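Local structure of CRISPR-associated protein,CRISPR-associated endonuclease Cas9 (Corynebacterium diphtheriae, 6JOO) at residues A[755-760]-A[800-805]; A[670-675]-A[724-729]. The protein is an RNA-guided endonuclease of bacterial adaptive immunity that uses CRISPR RNA to recognise invading double-stranded DNA and cleaves it with the help of magnesium. One frame throughout, in Å; residues are numbered along the deposited sequence.

Contact 1 (A[755-760]-A[800-805]); sequences YKITSG and KKLRDA
Helix-on-sheet packing in the Topo homology domain, within the C-terminal part of the engineered fusion, brings Tyr755 and Ile757 against Lys801, Leu802 and Ala805. Strand 749-757 is the middle strand of a three-stranded antiparallel sheet, and helix 800-808 lies across one of its faces. The short axes pass 9.6 Å apart and are nearly perpendicular, at 78°; Tyr755 and Ile757, two apart on the strand, both point to the helix. Ile757 carries most of the contact. With CG1 anti to its carbonyl carbon (chi1 -61°), its branches divide: CG2 reaches Ala805 CB at 3.8 Å, whereas CD1 is directed at the helix, into the angle between Lys801 and Leu802. There Ile757 CD1 lies 3.6 Å from Lys801 CG, in the aliphatic part of a lysine chain bent at chi3, and 3.8 Å from Leu802 CD1. The leucine crosses both strand side chains at about a right angle. Its CD1 also sits 3.7 Å from Tyr755 CB, with the tyrosine ring lying obliquely to that methyl. The neighbouring strands extend this patch: Ala766 touches both Ile757 and Leu802, and the Tyr755 ring meets that of Tyr813. No hydrogen bond joins the two segments. Helix and sheet are therefore held here by shape and by exclusion of water from methyl groups, while the methylenes of Lys801 close the edge of the patch.

Contact 2 (A[670-675]-A[724-729]); sequences VKLSSQ and DNIGLF
Val670 and Ile726 form a hydrogen-bonded antiparallel pair in the two-stranded sheet of the beta-hairpin domain, and their main chains bond in both directions. Val670 N donates to Ile726 O at 2.9 Å, in the carbonyl plane. In return Ile726 N reaches Val670 O at 2.7 Å, tilted 35° from the plane of the accepting carbonyl; the same oxygen takes a CA-H...O contact from Asn725. One step on, Leu672 N donates to Asp724 O at 2.9 Å, nearly along the C=O axis, although the N-H...O angle is only 142°; Lys671 CA adds a CA-H...O contact to this oxygen. Lys671 and Asn725 are the non-hydrogen-bonded pair between these rungs. Asn725 turns CG beside its backbone N (chi1 -85°), and its OD1 lies 3.4 Å from Lys671 CG, alongside an extended lysine chain that it crosses at a slant. Past Lys671 the strand ends in a type I beta turn, closed by Ser674 N on Lys671 O at 3.1 Å. Arg711 holds two carbonyls, Leu672 O through NH1 and Ser674 O through NH2, while the hydroxyl of Ser673 bonds to Ala722 O. The carboxylate of Asp724 turns back to Tyr721 N. Apolar contact adds little. Backbone bonding thus fixes the register, and Arg711, the residue before the zinc ligand His712 in sequence, probably couples the turn to the zinc-binding part of the chain.

Overall arrangement
Both segments of contact 2 precede those of contact 1 in sequence. The two contacts lie on the same side of the chain's centre, in the C-terminal part of the fusion, with their centres about 31 Å apart and nearest atoms about 12 Å apart. They share no sheet: 670-675 and 724-729 belong to the beta-hairpin domain, 755-760 and 800-805 to the Topo homology domain that follows. The two regions are nevertheless linked, because Arg803 on the helix of contact 1 makes a salt bridge with Asp682, which falls between the segments of contact 2. Each contact comes within about 8 Å, nearest atoms, of the bound nucleic acid without touching it.

Contact 1 (A[755-760]-A[800-805])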
loop_
_atom_site.group_PDB
_atom_site.type_symbol
_atom_site.label_atom_id
_atom_site.label_comp_id
_atom_site.label_asym_id
_atom_site.label_seq_id
_atom_site.Cartn_x
_atom_site.Cartn_y
_atom_site.Cartn_z
ATOM N N TYR A 755 26.467 14.216 -16.010
ATOM C CA TYR A 755 27.222 15.398 -16.395
ATOM C C TYR A 755 28.463 15.015 -17.191
ATOM O O TYR A 755 29.035 13.937 -17.006
ATOM C CB TYR A 755 27.647 16.217 -15.169
ATOM C CG TYR A 755 26.505 16.862 -14.413
ATOM C CD1 TYR A 755 25.755 16.134 -13.498
ATOM C CD2 TYR A 755 26.187 18.203 -14.604
ATOM C CE1 TYR A 755 24.714 16.716 -12.802
ATOM C CE2 TYR A 755 25.146 18.796 -13.910
ATOM C CZ TYR A 755 24.413 18.047 -13.010
ATOM O OH TYR A 755 23.373 18.621 -12.310
ATOM N N LYS A 756 28.864 15.913 -18.088
ATOM C CA LYS A 756 30.155 15.863 -18.758
ATOM C C LYS A 756 31.018 16.972 -18.182
ATOM O O LYS A 756 30.627 18.144 -18.216
ATOM C CB LYS A 756 30.015 16.033 -20.269
ATOM C CG LYS A 756 31.309 16.463 -20.933
ATOM C CD LYS A 756 31.072 16.946 -22.345
ATOM C CE LYS A 756 30.687 15.798 -23.247
ATOM N NZ LYS A 756 30.430 16.259 -24.638
ATOM N N ILE A 757 32.181 16.608 -17.658
ATOM C CA ILE A 757 33.079 17.551 -17.008
ATOM C C ILE A 757 34.237 17.825 -17.955
ATOM O O ILE A 757 35.032 16.931 -18.263
ATOM C CB ILE A 757 33.567 17.020 -15.655
ATOM C CG1 ILE A 757 32.373 16.812 -14.729
ATOM C CG2 ILE A 757 34.569 17.982 -15.040
ATOM C CD1 ILE A 757 32.743 16.398 -13.340
ATOM N N THR A 758 34.328 19.065 -18.424
ATOM C CA THR A 758 35.396 19.500 -19.321
ATOM C C THR A 758 36.418 20.249 -18.473
ATOM O O THR A 758 36.290 21.447 -18.222
ATOM C CB THR A 758 34.844 20.370 -20.444
ATOM O OG1 THR A 758 34.146 21.489 -19.882
ATOM C CG2 THR A 758 33.885 19.570 -21.308
ATOM N N SER A 759 37.437 19.527 -18.017
ATOM C CA SER A 759 38.474 20.100 -17.174
ATOM C C SER A 759 39.738 20.450 -17.944
ATOM O O SER A 759 40.711 20.908 -17.337
ATOM C CB SER A 759 38.818 19.138 -16.033
ATOM O OG SER A 759 39.352 17.926 -16.537
ATOM N N GLY A 760 39.748 20.256 -19.262
ATOM C CA GLY A 760 40.921 20.477 -20.071
ATOM C C GLY A 760 41.824 19.267 -20.199
ATOM O O GLY A 760 42.444 19.076 -21.249
ATOM N N LYS A 800 33.370 14.437 -5.460
ATOM C CA LYS A 800 33.995 15.737 -5.227
ATOM C C LYS A 800 34.380 16.417 -6.537
ATOM O O LYS A 800 34.281 17.644 -6.660
ATOM C CB LYS A 800 35.213 15.576 -4.316
ATOM C CG LYS A 800 36.108 16.798 -4.269
ATOM C CD LYS A 800 37.096 16.746 -3.122
ATOM C CE LYS A 800 37.959 18.000 -3.108
ATOM N NZ LYS A 800 38.772 18.112 -1.863
ATOM N N LYS A 801 34.806 15.632 -7.530
ATOM C CA LYS A 801 35.160 16.192 -8.832
ATOM C C LYS A 801 33.997 16.962 -9.443
ATOM O O LYS A 801 34.186 18.049 -10.003
ATOM C CB LYS A 801 35.609 15.071 -9.770
ATOM C CG LYS A 801 35.450 15.392 -11.246
ATOM C CD LYS A 801 35.235 14.132 -12.077
ATOM C CE LYS A 801 36.438 13.206 -12.015
ATOM N NZ LYS A 801 36.248 11.992 -12.858
ATOM N N LEU A 802 32.783 16.415 -9.335
ATOM C CA LEU A 802 31.612 17.072 -9.910
ATOM C C LEU A 802 31.270 18.354 -9.160
ATOM O O LEU A 802 30.779 19.318 -9.761
ATOM C CB LEU A 802 30.420 16.112 -9.904
ATOM C CG LEU A 802 29.098 16.610 -10.487
ATOM C CD1 LEU A 802 29.287 17.041 -11.929
ATOM C CD2 LEU A 802 28.009 15.546 -10.383
ATOM N N ARG A 803 31.520 18.383 -7.848
ATOM C CA ARG A 803 31.184 19.561 -7.056
ATOM C C ARG A 803 32.067 20.746 -7.428
ATOM O O ARG A 803 31.582 21.875 -7.566
ATOM C CB ARG A 803 31.310 19.243 -5.563
ATOM C CG ARG A 803 30.482 18.049 -5.095
ATOM C CD ARG A 803 30.825 17.648 -3.659
ATOM N NE ARG A 803 30.638 18.747 -2.714
ATOM C CZ ARG A 803 30.781 18.640 -1.395
ATOM N NH1 ARG A 803 30.590 19.699 -0.620
ATOM N NH2 ARG A 803 31.110 17.476 -0.850
ATOM N N ASP A 804 33.371 20.507 -7.593
ATOM C CA ASP A 804 34.266 21.577 -8.012
ATOM C C ASP A 804 33.938 22.059 -9.421
ATOM O O ASP A 804 34.100 23.247 -9.722
ATOM C CB ASP A 804 35.719 21.106 -7.926
ATOM C CG ASP A 804 36.076 20.554 -6.551
ATOM O OD1 ASP A 804 35.429 20.951 -5.560
ATOM O OD2 ASP A 804 37.006 19.721 -6.461
ATOM N N ALA A 805 33.461 21.163 -10.289
ATOM C CA ALA A 805 33.151 21.560 -11.658
ATOM C C ALA A 805 31.890 22.411 -11.714
ATOM O O ALA A 805 31.820 23.378 -12.483
ATOM C CB ALA A 805 33.006 20.322 -12.543
#

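Contact 2 (A[670-675]-A[724-729])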
loop_
_atom_site.group_PDB
_atom_site.type_symbol
_atom_site.label_atom_id
_atom_site.label_comp_id
_atom_site.label_asym_id
_atom_site.label_seq_id
_atom_site.Cartn_x
_atom_site.Cartn_y
_atom_site.Cartn_z
ATOM N N VAL A 670 29.398 19.243 18.992
ATOM C CA VAL A 670 30.783 19.698 19.028
ATOM C C VAL A 670 30.795 21.206 19.225
ATOM O O VAL A 670 30.007 21.929 18.607
ATOM C CB VAL A 670 31.534 19.298 17.740
ATOM C CG1 VAL A 670 32.806 20.114 17.574
ATOM C CG2 VAL A 670 31.856 17.812 17.758
ATOM N N LYS A 671 31.687 21.678 20.095
ATOM C CA LYS A 671 31.798 23.108 20.346
ATOM C C LYS A 671 32.232 23.839 19.081
ATOM O O LYS A 671 33.017 23.321 18.281
ATOM C CB LYS A 671 32.786 23.370 21.484
ATOM C CG LYS A 671 32.368 22.752 22.813
ATOM C CD LYS A 671 33.456 22.882 23.865
ATOM C CE LYS A 671 33.058 22.186 25.159
ATOM N NZ LYS A 671 34.154 22.208 26.171
ATOM N N LEU A 672 31.705 25.053 18.904
ATOM C CA LEU A 672 31.980 25.821 17.694
ATOM C C LEU A 672 33.461 26.155 17.560
ATOM O O LEU A 672 33.973 26.266 16.439
ATOM C CB LEU A 672 31.137 27.097 17.694
ATOM C CG LEU A 672 30.938 27.870 16.387
ATOM C CD1 LEU A 672 29.660 28.672 16.478
ATOM C CD2 LEU A 672 32.104 28.799 16.087
ATOM N N SER A 673 34.165 26.312 18.681
ATOM C CA SER A 673 35.576 26.680 18.656
ATOM C C SER A 673 36.481 25.548 18.195
ATOM O O SER A 673 37.695 25.758 18.092
ATOM C CB SER A 673 36.009 27.158 20.041
ATOM O OG SER A 673 35.708 26.187 21.029
ATOM N N SER A 674 35.937 24.369 17.916
ATOM C CA SER A 674 36.748 23.226 17.537
ATOM C C SER A 674 37.234 23.354 16.095
ATOM O O SER A 674 36.682 24.105 15.287
ATOM C CB SER A 674 35.955 21.930 17.713
ATOM O OG SER A 674 36.676 20.813 17.224
ATOM N N GLN A 675 38.289 22.607 15.781
ATOM C CA GLN A 675 38.789 22.553 14.415
ATOM C C GLN A 675 37.832 21.738 13.554
ATOM O O GLN A 675 37.377 20.665 13.963
ATOM C CB GLN A 675 40.189 21.943 14.387
ATOM C CG GLN A 675 40.845 21.947 13.018
ATOM C CD GLN A 675 42.248 21.374 13.041
ATOM O OE1 GLN A 675 42.618 20.642 13.959
ATOM N NE2 GLN A 675 43.040 21.708 12.029
ATOM N N ASP A 724 29.430 27.268 22.300
ATOM C CA ASP A 724 28.187 26.534 22.145
ATOM C C ASP A 724 28.406 25.283 21.304
ATOM O O ASP A 724 29.311 25.221 20.467
ATOM C CB ASP A 724 27.116 27.411 21.495
ATOM C CG ASP A 724 26.796 28.645 22.313
ATOM O OD1 ASP A 724 26.551 28.505 23.528
ATOM O OD2 ASP A 724 26.795 29.757 21.742
ATOM N N ASN A 725 27.557 24.285 21.536
ATOM C CA ASN A 725 27.594 23.050 20.768
ATOM C C ASN A 725 26.839 23.203 19.454
ATOM O O ASN A 725 25.807 23.878 19.386
ATOM C CB ASN A 725 26.986 21.904 21.575
ATOM C CG ASN A 725 27.980 21.256 22.507
ATOM O OD1 ASN A 725 29.115 21.711 22.638
ATOM N ND2 ASN A 725 27.557 20.185 23.163
ATOM N N ILE A 726 27.356 22.566 18.409
ATOM C CA ILE A 726 26.669 22.477 17.128
ATOM C C ILE A 726 26.546 21.006 16.762
ATOM O O ILE A 726 27.368 20.175 17.155
ATOM C CB ILE A 726 27.389 23.271 16.016
ATOM C CG1 ILE A 726 28.710 22.606 15.635
ATOM C CG2 ILE A 726 27.644 24.697 16.465
ATOM C CD1 ILE A 726 29.387 23.268 14.458
ATOM N N GLY A 727 25.492 20.682 16.008
ATOM C CA GLY A 727 25.197 19.302 15.678
ATOM C C GLY A 727 25.810 18.889 14.356
ATOM O O GLY A 727 25.636 19.566 13.339
ATOM N N LEU A 728 26.528 17.770 14.373
ATOM C CA LEU A 728 27.105 17.187 13.173
ATOM C C LEU A 728 26.686 15.730 13.072
ATOM O O LEU A 728 26.487 15.053 14.084
ATOM C CB LEU A 728 28.635 17.278 13.167
ATOM C CG LEU A 728 29.280 18.645 13.390
ATOM C CD1 LEU A 728 30.786 18.499 13.335
ATOM C CD2 LEU A 728 28.806 19.656 12.364
ATOM N N PHE A 729 26.552 15.253 11.845
ATOM C CA PHE A 729 26.212 13.855 11.630
ATOM C C PHE A 729 27.414 12.978 11.961
ATOM O O PHE A 729 28.528 13.261 11.503
ATOM C CB PHE A 729 25.771 13.625 10.189
ATOM C CG PHE A 729 24.451 14.252 9.850
ATOM C CD1 PHE A 729 23.377 14.156 10.718
ATOM C CD2 PHE A 729 24.285 14.940 8.661
ATOM C CE1 PHE A 729 22.159 14.734 10.404
ATOM C CE2 PHE A 729 23.074 15.521 8.341
ATOM C CZ PHE A 729 22.010 15.418 9.214
#